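Local coordinates for conserved hypothetical protein MTH1747 (Methanothermobacter thermautotrophicus, PDB 1I36) that is of unknown function but binds NADP and resembles the 3-hydroxyacid dehydrogenases, consistent with a role as an NADP-dependent oxidoreductase, at residues A[146-151]-A[156-161]; A[173-178]-A[243-248]; A[123-128]-A[133-138]. The protein carries 1 engineered substitution. One frame throughout, in Å; residues are numbered along the deposited sequence.

Contact 1 (A[146-151]-A[156-161]); sequences EVRGRE and SAIKML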
loop_
_atom_site.group_PDB
_atom_site.type_symbol
_atom_site.label_atom_id
_atom_site.label_comp_id
_atom_site.label_asym_id
_atom_site.label_seq_id
_atom_site.Cartn_x
_atom_site.Cartn_y
_atom_site.Cartn_z
ATOM N N GLU A 146 -17.869 10.334 -15.196
ATOM C CA GLU A 146 -16.910 9.691 -16.069
ATOM C C GLU A 146 -17.401 8.242 -16.224
ATOM O O GLU A 146 -17.818 7.613 -15.248
ATOM C CB GLU A 146 -15.524 9.716 -15.423
ATOM C CG GLU A 146 -14.500 8.915 -16.144
ATOM C CD GLU A 146 -13.155 8.999 -15.453
ATOM O OE1 GLU A 146 -13.007 8.382 -14.375
ATOM O OE2 GLU A 146 -12.268 9.706 -15.981
ATOM N N VAL A 147 -17.372 7.734 -17.448
ATOM C CA VAL A 147 -17.816 6.364 -17.730
ATOM C C VAL A 147 -16.671 5.376 -17.493
ATOM O O VAL A 147 -15.556 5.627 -17.900
ATOM C CB VAL A 147 -18.283 6.204 -19.216
ATOM C CG1 VAL A 147 -18.644 4.692 -19.536
ATOM C CG2 VAL A 147 -19.478 7.100 -19.479
ATOM N N ARG A 148 -16.940 4.272 -16.812
ATOM C CA ARG A 148 -15.920 3.239 -16.579
ATOM C C ARG A 148 -16.597 1.889 -16.777
ATOM O O ARG A 148 -17.821 1.805 -16.691
ATOM C CB ARG A 148 -15.393 3.310 -15.129
ATOM C CG ARG A 148 -14.586 4.558 -14.806
ATOM C CD ARG A 148 -13.192 4.428 -15.369
ATOM N NE ARG A 148 -12.371 5.625 -15.181
ATOM C CZ ARG A 148 -11.060 5.650 -15.393
ATOM N NH1 ARG A 148 -10.436 4.546 -15.793
ATOM N NH2 ARG A 148 -10.379 6.781 -15.246
ATOM N N GLY A 149 -15.812 0.833 -16.976
ATOM C CA GLY A 149 -16.388 -0.488 -17.131
ATOM C C GLY A 149 -17.308 -0.620 -18.335
ATOM O O GLY A 149 -17.196 0.156 -19.292
ATOM N N ARG A 150 -18.221 -1.589 -18.296
ATOM C CA ARG A 150 -19.139 -1.804 -19.417
ATOM C C ARG A 150 -20.587 -2.069 -18.994
ATOM O O ARG A 150 -21.509 -1.723 -19.703
ATOM C CB ARG A 150 -18.690 -3.024 -20.231
ATOM C CG ARG A 150 -17.304 -2.927 -20.833
ATOM C CD ARG A 150 -16.964 -4.197 -21.612
ATOM N NE ARG A 150 -16.973 -5.401 -20.772
ATOM C CZ ARG A 150 -16.775 -6.637 -21.231
ATOM N NH1 ARG A 150 -16.549 -6.846 -22.530
ATOM N NH2 ARG A 150 -16.807 -7.673 -20.396
ATOM N N GLU A 151 -20.781 -2.664 -17.821
ATOM C CA GLU A 151 -22.133 -3.028 -17.409
ATOM C C GLU A 151 -22.450 -2.685 -15.972
ATOM O O GLU A 151 -21.567 -2.284 -15.232
ATOM C CB GLU A 151 -22.320 -4.537 -17.677
ATOM C CG GLU A 151 -21.198 -5.412 -17.159
ATOM C CD GLU A 151 -21.371 -6.895 -17.527
ATOM O OE1 GLU A 151 -21.463 -7.239 -18.726
ATOM O OE2 GLU A 151 -21.417 -7.724 -16.604
ATOM N N SER A 156 -19.639 0.239 -9.204
ATOM C CA SER A 156 -19.661 -0.111 -7.789
ATOM C C SER A 156 -18.462 -1.021 -7.443
ATOM O O SER A 156 -17.877 -0.887 -6.364
ATOM C CB SER A 156 -20.994 -0.782 -7.421
ATOM O OG SER A 156 -21.996 0.252 -7.436
ATOM N N ALA A 157 -18.117 -1.955 -8.325
ATOM C CA ALA A 157 -16.969 -2.827 -8.078
ATOM C C ALA A 157 -15.690 -2.009 -8.015
ATOM O O ALA A 157 -14.831 -2.323 -7.228
ATOM C CB ALA A 157 -16.816 -3.908 -9.185
ATOM N N ILE A 158 -15.488 -1.124 -8.987
ATOM C CA ILE A 158 -14.311 -0.268 -8.999
ATOM C C ILE A 158 -14.201 0.562 -7.706
ATOM O O ILE A 158 -13.105 0.721 -7.121
ATOM C CB ILE A 158 -14.339 0.698 -10.208
ATOM C CG1 ILE A 158 -14.107 -0.075 -11.500
ATOM C CG2 ILE A 158 -13.215 1.777 -10.058
ATOM C CD1 ILE A 158 -14.755 0.607 -12.755
ATOM N N LYS A 159 -15.324 1.116 -7.260
ATOM C CA LYS A 159 -15.319 1.931 -6.047
ATOM C C LYS A 159 -14.910 1.110 -4.808
ATOM O O LYS A 159 -14.067 1.538 -3.997
ATOM C CB LYS A 159 -16.701 2.535 -5.809
ATOM C CG LYS A 159 -16.787 3.340 -4.502
ATOM C CD LYS A 159 -18.163 3.876 -4.262
ATOM C CE LYS A 159 -18.275 4.412 -2.846
ATOM N NZ LYS A 159 -18.099 3.269 -1.898
ATOM N N MET A 160 -15.496 -0.072 -4.691
ATOM C CA MET A 160 -15.238 -0.993 -3.581
ATOM C C MET A 160 -13.782 -1.491 -3.632
ATOM O O MET A 160 -13.145 -1.645 -2.593
ATOM C CB MET A 160 -16.212 -2.180 -3.692
ATOM C CG MET A 160 -15.937 -3.367 -2.808
ATOM S SD MET A 160 -14.644 -4.607 -3.344
ATOM C CE MET A 160 -15.538 -5.745 -4.399
ATOM N N LEU A 161 -13.270 -1.755 -4.831
ATOM C CA LEU A 161 -11.884 -2.221 -4.960
ATOM C C LEU A 161 -10.884 -1.152 -4.551
ATOM O O LEU A 161 -9.892 -1.454 -3.866
ATOM C CB LEU A 161 -11.618 -2.729 -6.372
ATOM C CG LEU A 161 -12.351 -4.058 -6.600
ATOM C CD1 LEU A 161 -12.351 -4.434 -8.070
ATOM C CD2 LEU A 161 -11.693 -5.157 -5.770
#
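Gly149 and Ile158 bring the backbones of 146-151 and 156-161 nearest, at 8.4 Å between their CA atoms, where the chain leaves strand 144-147 and turns back into helix 154-182. One methyl group makes the contact: CD1 of Ile158 lies 3.7 Å from CB of Arg148 and, more loosely, 4.4 Å from the backbone N of Gly149, which hydrogen-bonds to Asp188 OD2 of the second subunit. Ile158 reaches across with its CG1 branch, which stands anti to the carbonyl carbon (chi1 -71°), while CG2 turns to Ile126 of the neighbouring strand 124-128. Gly149 has positive phi (62°), a conformation that suits a residue without a side chain. This is the passage from the last strand of the Rossmann-like nucleotide-binding domain into the long helix that leads to the helical C-terminal part, as in 3-hydroxyacid dehydrogenases. Asp154 helps shape the connection, its OD2 accepting from the backbone N of both Arg150 and Glu151. Although CB of Arg148 faces the helix, its chain bends at chi2 and carries the guanidinium away to Glu146. There NE and NH2 grip a single oxygen side-on, NE to Glu146 OE1 at 2.9 Å and NH2 to the same OE1 at 3.2 Å. That oxygen lies in the guanidinium plane, yet both nitrogens approach it from one face of the carboxylate, well above its plane. The NH1 of Arg148 forms salt bridges with Glu191 and Asp188 of the second subunit, and Met192 of that subunit packs on both Arg148 and Ile158.

Contact 2 (A[173-178]-A[243-248]); sequences LWETLT and IRIFDK
Ile245 sets its two branches against Trp174 and Glu175, consecutive residues of the facing helix. Its CG1 lies beside the backbone N (chi1 -68°), which leaves CG2 anti to that N and 3.7 Å from CE3 of Trp174. The other branch carries CD1 to 3.7 Å from CZ3 of the same indole and to 3.7 Å from OE2 of Glu175; the Ile245 and Glu175 side chains cross at about a right angle. Trp174 and Glu175 both hold CG anti to the backbone N (chi1 -178° in Trp174), and the extended Glu175 chain takes its carboxylate past Ile245 CD1. Further along the ring, CD of Lys248 comes within 4.2 Å of CH2 of Trp174. The axes of 173-178 and 243-248 cross at 64°, 11.1 Å apart at closest approach, joining long helix 154-182 to helix 238-249 of the all-helical C-terminal part, related to the 6-phosphogluconate dehydrogenase C-terminal family. Within its own helix the indole is backed by OG1 of Thr178, 3.2 Å above the centre of one face. That hydroxyl donates to Trp174 O. Trp174 NE1 bonds to Gln261 O. The Glu175 carboxylate accepts from backbone N atoms of Val237 and Met238 of the second subunit, and a water joins its OE2 to Lys248 NZ.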
loop_
_atom_site.group_PDB
_atom_site.type_symbol
_atom_site.label_atom_id
_atom_site.label_comp_id
_atom_site.label_asym_id
_atom_site.label_seq_id
_atom_site.Cartn_x
_atom_site.Cartn_y
_atom_site.Cartn_z
ATOM N N LEU A 173 0.137 0.240 7.195
ATOM C CA LEU A 173 0.949 1.354 7.662
ATOM C C LEU A 173 0.915 1.430 9.177
ATOM O O LEU A 173 1.962 1.530 9.828
ATOM C CB LEU A 173 0.447 2.661 7.105
ATOM C CG LEU A 173 1.329 3.837 7.515
ATOM C CD1 LEU A 173 2.673 3.754 6.763
ATOM C CD2 LEU A 173 0.615 5.137 7.183
ATOM N N TRP A 174 -0.291 1.391 9.732
ATOM C CA TRP A 174 -0.467 1.454 11.175
ATOM C C TRP A 174 0.297 0.366 11.914
ATOM O O TRP A 174 0.993 0.650 12.887
ATOM C CB TRP A 174 -1.952 1.375 11.557
ATOM C CG TRP A 174 -2.144 1.496 13.048
ATOM C CD1 TRP A 174 -2.263 2.649 13.777
ATOM C CD2 TRP A 174 -2.194 0.427 13.979
ATOM N NE1 TRP A 174 -2.386 2.347 15.116
ATOM C CE2 TRP A 174 -2.345 0.991 15.263
ATOM C CE3 TRP A 174 -2.135 -0.960 13.858
ATOM C CZ2 TRP A 174 -2.433 0.218 16.404
ATOM C CZ3 TRP A 174 -2.223 -1.729 14.999
ATOM C CH2 TRP A 174 -2.371 -1.143 16.249
ATOM N N GLU A 175 0.156 -0.881 11.485
ATOM C CA GLU A 175 0.862 -1.950 12.158
ATOM C C GLU A 175 2.391 -1.786 12.044
ATOM O O GLU A 175 3.113 -1.971 13.036
ATOM C CB GLU A 175 0.423 -3.321 11.653
ATOM C CG GLU A 175 1.232 -4.462 12.273
ATOM C CD GLU A 175 0.560 -5.804 12.185
ATOM O OE1 GLU A 175 0.763 -6.524 11.191
ATOM O OE2 GLU A 175 -0.159 -6.159 13.138
ATOM N N THR A 176 2.870 -1.444 10.854
ATOM C CA THR A 176 4.307 -1.246 10.627
ATOM C C THR A 176 4.862 -0.124 11.520
ATOM O O THR A 176 5.899 -0.303 12.167
ATOM C CB THR A 176 4.598 -0.913 9.153
ATOM O OG1 THR A 176 4.293 -2.052 8.360
ATOM C CG2 THR A 176 6.083 -0.557 8.932
ATOM N N LEU A 177 4.140 0.998 11.602
ATOM C CA LEU A 177 4.582 2.139 12.404
ATOM C C LEU A 177 4.429 1.961 13.914
ATOM O O LEU A 177 5.181 2.554 14.696
ATOM C CB LEU A 177 3.913 3.416 11.940
ATOM C CG LEU A 177 4.292 3.841 10.528
ATOM C CD1 LEU A 177 3.569 5.126 10.175
ATOM C CD2 LEU A 177 5.803 4.026 10.419
ATOM N N THR A 178 3.453 1.163 14.325
ATOM C CA THR A 178 3.253 0.897 15.732
ATOM C C THR A 178 4.425 0.026 16.214
ATOM O O THR A 178 4.939 0.236 17.305
ATOM C CB THR A 178 1.885 0.225 15.996
ATOM O OG1 THR A 178 0.849 1.157 15.661
ATOM C CG2 THR A 178 1.749 -0.144 17.473
ATOM N N ILE A 243 -9.478 -6.197 9.062
ATOM C CA ILE A 243 -10.611 -6.005 9.982
ATOM C C ILE A 243 -10.106 -6.089 11.435
ATOM O O ILE A 243 -10.491 -5.283 12.276
ATOM C CB ILE A 243 -11.748 -7.053 9.716
ATOM C CG1 ILE A 243 -12.803 -6.488 8.753
ATOM C CG2 ILE A 243 -12.450 -7.456 11.005
ATOM C CD1 ILE A 243 -13.907 -7.512 8.401
ATOM N N ARG A 244 -9.214 -7.034 11.709
ATOM C CA ARG A 244 -8.654 -7.163 13.055
ATOM C C ARG A 244 -7.930 -5.877 13.495
ATOM O O ARG A 244 -8.041 -5.475 14.658
ATOM C CB ARG A 244 -7.728 -8.368 13.147
ATOM C CG ARG A 244 -8.437 -9.701 12.944
ATOM C CD ARG A 244 -7.566 -10.861 13.373
ATOM N NE ARG A 244 -7.219 -10.693 14.778
ATOM C CZ ARG A 244 -6.114 -11.152 15.361
ATOM N NH1 ARG A 244 -5.215 -11.847 14.668
ATOM N NH2 ARG A 244 -5.873 -10.829 16.630
ATOM N N ILE A 245 -7.236 -5.205 12.566
ATOM C CA ILE A 245 -6.540 -3.954 12.891
ATOM C C ILE A 245 -7.569 -2.860 13.203
ATOM O O ILE A 245 -7.439 -2.128 14.195
ATOM C CB ILE A 245 -5.621 -3.453 11.726
ATOM C CG1 ILE A 245 -4.421 -4.390 11.519
ATOM C CG2 ILE A 245 -5.168 -2.027 11.979
ATOM C CD1 ILE A 245 -3.413 -4.387 12.641
ATOM N N PHE A 246 -8.577 -2.715 12.346
ATOM C CA PHE A 246 -9.581 -1.686 12.592
ATOM C C PHE A 246 -10.370 -1.958 13.866
ATOM O O PHE A 246 -10.820 -1.024 14.535
ATOM C CB PHE A 246 -10.473 -1.479 11.378
ATOM C CG PHE A 246 -9.830 -0.626 10.324
ATOM C CD1 PHE A 246 -9.487 -1.154 9.091
ATOM C CD2 PHE A 246 -9.493 0.701 10.603
ATOM C CE1 PHE A 246 -8.812 -0.381 8.143
ATOM C CE2 PHE A 246 -8.817 1.480 9.666
ATOM C CZ PHE A 246 -8.475 0.923 8.427
ATOM N N ASP A 247 -10.456 -3.233 14.231
ATOM C CA ASP A 247 -11.123 -3.662 15.453
ATOM C C ASP A 247 -10.335 -3.014 16.618
ATOM O O ASP A 247 -10.918 -2.417 17.521
ATOM C CB ASP A 247 -11.079 -5.197 15.533
ATOM C CG ASP A 247 -12.012 -5.770 16.590
ATOM O OD1 ASP A 247 -13.148 -5.268 16.727
ATOM O OD2 ASP A 247 -11.618 -6.746 17.271
ATOM N N LYS A 248 -9.007 -3.055 16.534
ATOM C CA LYS A 248 -8.142 -2.460 17.549
ATOM C C LYS A 248 -8.238 -0.938 17.582
ATOM O O LYS A 248 -8.349 -0.344 18.649
ATOM C CB LYS A 248 -6.683 -2.818 17.293
ATOM C CG LYS A 248 -6.324 -4.259 17.475
ATOM C CD LYS A 248 -4.832 -4.429 17.236
ATOM C CE LYS A 248 -4.398 -5.824 17.561
ATOM N NZ LYS A 248 -2.935 -5.955 17.423
HETATM O O HOH W 1 -1.351 -5.237 15.589
#

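Contact 3 (A[123-128]-A[133-138]); sequences IRIIAS and EEFMKL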
loop_
_atom_site.group_PDB
_atom_site.type_symbol
_atom_site.label_atom_id
_atom_site.label_comp_id
_atom_site.label_asym_id
_atom_site.label_seq_id
_atom_site.Cartn_x
_atom_site.Cartn_y
_atom_site.Cartn_z
ATOM N N ILE A 123 -18.087 16.507 -7.055
ATOM C CA ILE A 123 -17.601 15.167 -6.789
ATOM C C ILE A 123 -17.505 14.328 -8.049
ATOM O O ILE A 123 -18.351 14.447 -8.936
ATOM C CB ILE A 123 -18.503 14.492 -5.724
ATOM C CG1 ILE A 123 -17.817 13.271 -5.138
ATOM C CG2 ILE A 123 -19.911 14.224 -6.250
ATOM C CD1 ILE A 123 -16.527 13.611 -4.477
ATOM N N ARG A 124 -16.417 13.568 -8.180
ATOM C CA ARG A 124 -16.279 12.686 -9.321
ATOM C C ARG A 124 -17.234 11.503 -9.111
ATOM O O ARG A 124 -17.330 10.924 -8.003
ATOM C CB ARG A 124 -14.846 12.176 -9.462
ATOM C CG ARG A 124 -14.622 11.065 -10.528
ATOM C CD ARG A 124 -15.170 11.378 -11.935
ATOM N NE ARG A 124 -14.742 12.663 -12.504
ATOM C CZ ARG A 124 -13.582 12.883 -13.129
ATOM N NH1 ARG A 124 -12.697 11.902 -13.265
ATOM N NH2 ARG A 124 -13.338 14.075 -13.682
ATOM N N ILE A 125 -18.000 11.203 -10.159
ATOM C CA ILE A 125 -18.913 10.079 -10.115
ATOM C C ILE A 125 -18.536 9.173 -11.288
ATOM O O ILE A 125 -18.444 9.641 -12.422
ATOM C CB ILE A 125 -20.357 10.570 -10.326
ATOM C CG1 ILE A 125 -20.798 11.424 -9.148
ATOM C CG2 ILE A 125 -21.322 9.382 -10.554
ATOM C CD1 ILE A 125 -22.126 12.138 -9.449
ATOM N N ILE A 126 -18.307 7.897 -11.049
ATOM C CA ILE A 126 -18.023 7.027 -12.195
ATOM C C ILE A 126 -19.335 6.269 -12.477
ATOM O O ILE A 126 -20.114 6.005 -11.552
ATOM C CB ILE A 126 -16.811 6.085 -11.975
ATOM C CG1 ILE A 126 -17.042 5.177 -10.772
ATOM C CG2 ILE A 126 -15.506 6.941 -11.788
ATOM C CD1 ILE A 126 -15.968 4.037 -10.652
ATOM N N ALA A 127 -19.574 5.932 -13.740
ATOM C CA ALA A 127 -20.826 5.270 -14.129
ATOM C C ALA A 127 -20.572 4.174 -15.149
ATOM O O ALA A 127 -19.739 4.318 -16.060
ATOM C CB ALA A 127 -21.808 6.340 -14.707
ATOM N N SER A 128 -21.312 3.073 -14.998
ATOM C CA SER A 128 -21.142 1.938 -15.889
ATOM C C SER A 128 -22.491 1.450 -16.407
ATOM O O SER A 128 -23.517 1.636 -15.755
ATOM C CB SER A 128 -20.367 0.824 -15.177
ATOM O OG SER A 128 -21.158 0.166 -14.190
ATOM N N GLU A 133 -23.063 6.613 -20.908
ATOM C CA GLU A 133 -22.744 7.789 -21.714
ATOM C C GLU A 133 -23.908 8.766 -21.735
ATOM O O GLU A 133 -23.716 9.980 -21.731
ATOM C CB GLU A 133 -22.458 7.387 -23.156
ATOM C CG GLU A 133 -21.142 6.707 -23.396
ATOM C CD GLU A 133 -20.883 6.549 -24.892
ATOM O OE1 GLU A 133 -20.973 7.571 -25.623
ATOM O OE2 GLU A 133 -20.629 5.405 -25.339
ATOM N N GLU A 134 -25.126 8.240 -21.725
ATOM C CA GLU A 134 -26.307 9.090 -21.741
ATOM C C GLU A 134 -26.463 9.847 -20.405
ATOM O O GLU A 134 -26.820 11.034 -20.391
ATOM C CB GLU A 134 -27.538 8.250 -22.080
ATOM C CG GLU A 134 -28.858 9.014 -22.232
ATOM C CD GLU A 134 -28.881 10.030 -23.366
ATOM O OE1 GLU A 134 -28.161 9.831 -24.386
ATOM O OE2 GLU A 134 -29.629 11.029 -23.221
ATOM N N PHE A 135 -26.137 9.183 -19.293
ATOM C CA PHE A 135 -26.192 9.807 -17.969
ATOM C C PHE A 135 -25.095 10.896 -17.929
ATOM O O PHE A 135 -25.293 11.966 -17.375
ATOM C CB PHE A 135 -25.899 8.725 -16.918
ATOM C CG PHE A 135 -25.660 9.255 -15.514
ATOM C CD1 PHE A 135 -26.571 10.110 -14.900
ATOM C CD2 PHE A 135 -24.517 8.886 -14.809
ATOM C CE1 PHE A 135 -26.349 10.586 -13.622
ATOM C CE2 PHE A 135 -24.289 9.346 -13.539
ATOM C CZ PHE A 135 -25.195 10.201 -12.933
ATOM N N MET A 136 -23.946 10.602 -18.542
ATOM C CA MET A 136 -22.800 11.517 -18.562
ATOM C C MET A 136 -23.102 12.873 -19.233
ATOM O O MET A 136 -22.408 13.861 -18.988
ATOM C CB MET A 136 -21.580 10.844 -19.192
ATOM C CG MET A 136 -20.247 11.580 -18.876
ATOM S SD MET A 136 -18.809 10.762 -19.557
ATOM C CE MET A 136 -17.634 12.148 -19.678
ATOM N N LYS A 137 -24.160 12.924 -20.040
ATOM C CA LYS A 137 -24.586 14.173 -20.661
ATOM C C LYS A 137 -24.954 15.200 -19.578
ATOM O O LYS A 137 -24.925 16.402 -19.835
ATOM C CB LYS A 137 -25.786 13.921 -21.585
ATOM C CG LYS A 137 -25.359 13.245 -22.884
ATOM C CD LYS A 137 -26.508 12.972 -23.849
ATOM C CE LYS A 137 -25.956 12.357 -25.143
ATOM N NZ LYS A 137 -27.035 11.850 -26.051
ATOM N N LEU A 138 -25.274 14.740 -18.363
ATOM C CA LEU A 138 -25.594 15.663 -17.266
ATOM C C LEU A 138 -24.364 16.512 -16.885
ATOM O O LEU A 138 -24.467 17.456 -16.097
ATOM C CB LEU A 138 -26.142 14.912 -16.038
ATOM C CG LEU A 138 -27.543 14.301 -16.266
ATOM C CD1 LEU A 138 -28.110 13.666 -14.986
ATOM C CD2 LEU A 138 -28.487 15.367 -16.771
#
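Phe135 meets strand 124-128 with the edge of its ring, and the two residues it touches, Ala127 and Ile125, lie two apart on the strand, so both direct CB toward the helix. The closer pair is Ala127 CB with Phe135 CD2, 3.7 Å apart, and the same methyl is 4.1 Å from CE2 of Phe135. Ile125 adds a looser touch through its CG2 methyl, 4.2 Å from CE2 of Phe135. Both methyls lie near the plane of the phenyl ring. With CG anti to the backbone N (chi1 169°), the aromatic side chain extends from the helix toward the strand, where its edge meets the Ala127 methyl. The nearest CA atoms of the two segments are those of Ala127 and Met136, 7.9 Å apart. Strand 124-128, helix 132-136 and strand 144-147 form a beta-alpha-beta unit at one end of the mixed sheet of the nucleotide-binding domain, and Phe135 also packs on Ile145 of strand 144-147, so it touches both strands of the unit. On the neighbouring strand 106-112, Ala110 touches Ile125 and Val108 touches Ala127. The Ile125 side chain is about 9 Å from the bound NADP, too far to touch it. The intervening Ile126 directs its CB away from the helix, packing instead against helix 154-182 and Met192 of the second subunit. At the outer surface of helix 132-136, Lys137 NZ forms a salt bridge with Glu134 OE1 at 2.8 Å.

Along the chain the contacts come in the order 3, 1, 2, each closing before the next opens. Contacts 3 and 1 are neighbours, with centres about 11 Å apart, and share the edge of the sheet: strands 124-128 and 144-147 lie side by side, joined by a backbone hydrogen bond from Ala127 N to Glu146 O, while Glu151 O bonds to Ser128 OG. Contacts 1 and 2 both use helix 154-182, with centres about 28 Å apart, and this helix runs from the nucleotide-binding domain into the helical C-terminal part. Contacts 2 and 3 lie about 36 Å apart, centre to centre, on opposite sides of the chain's centre. All three touch the second subunit, which thus meets both parts.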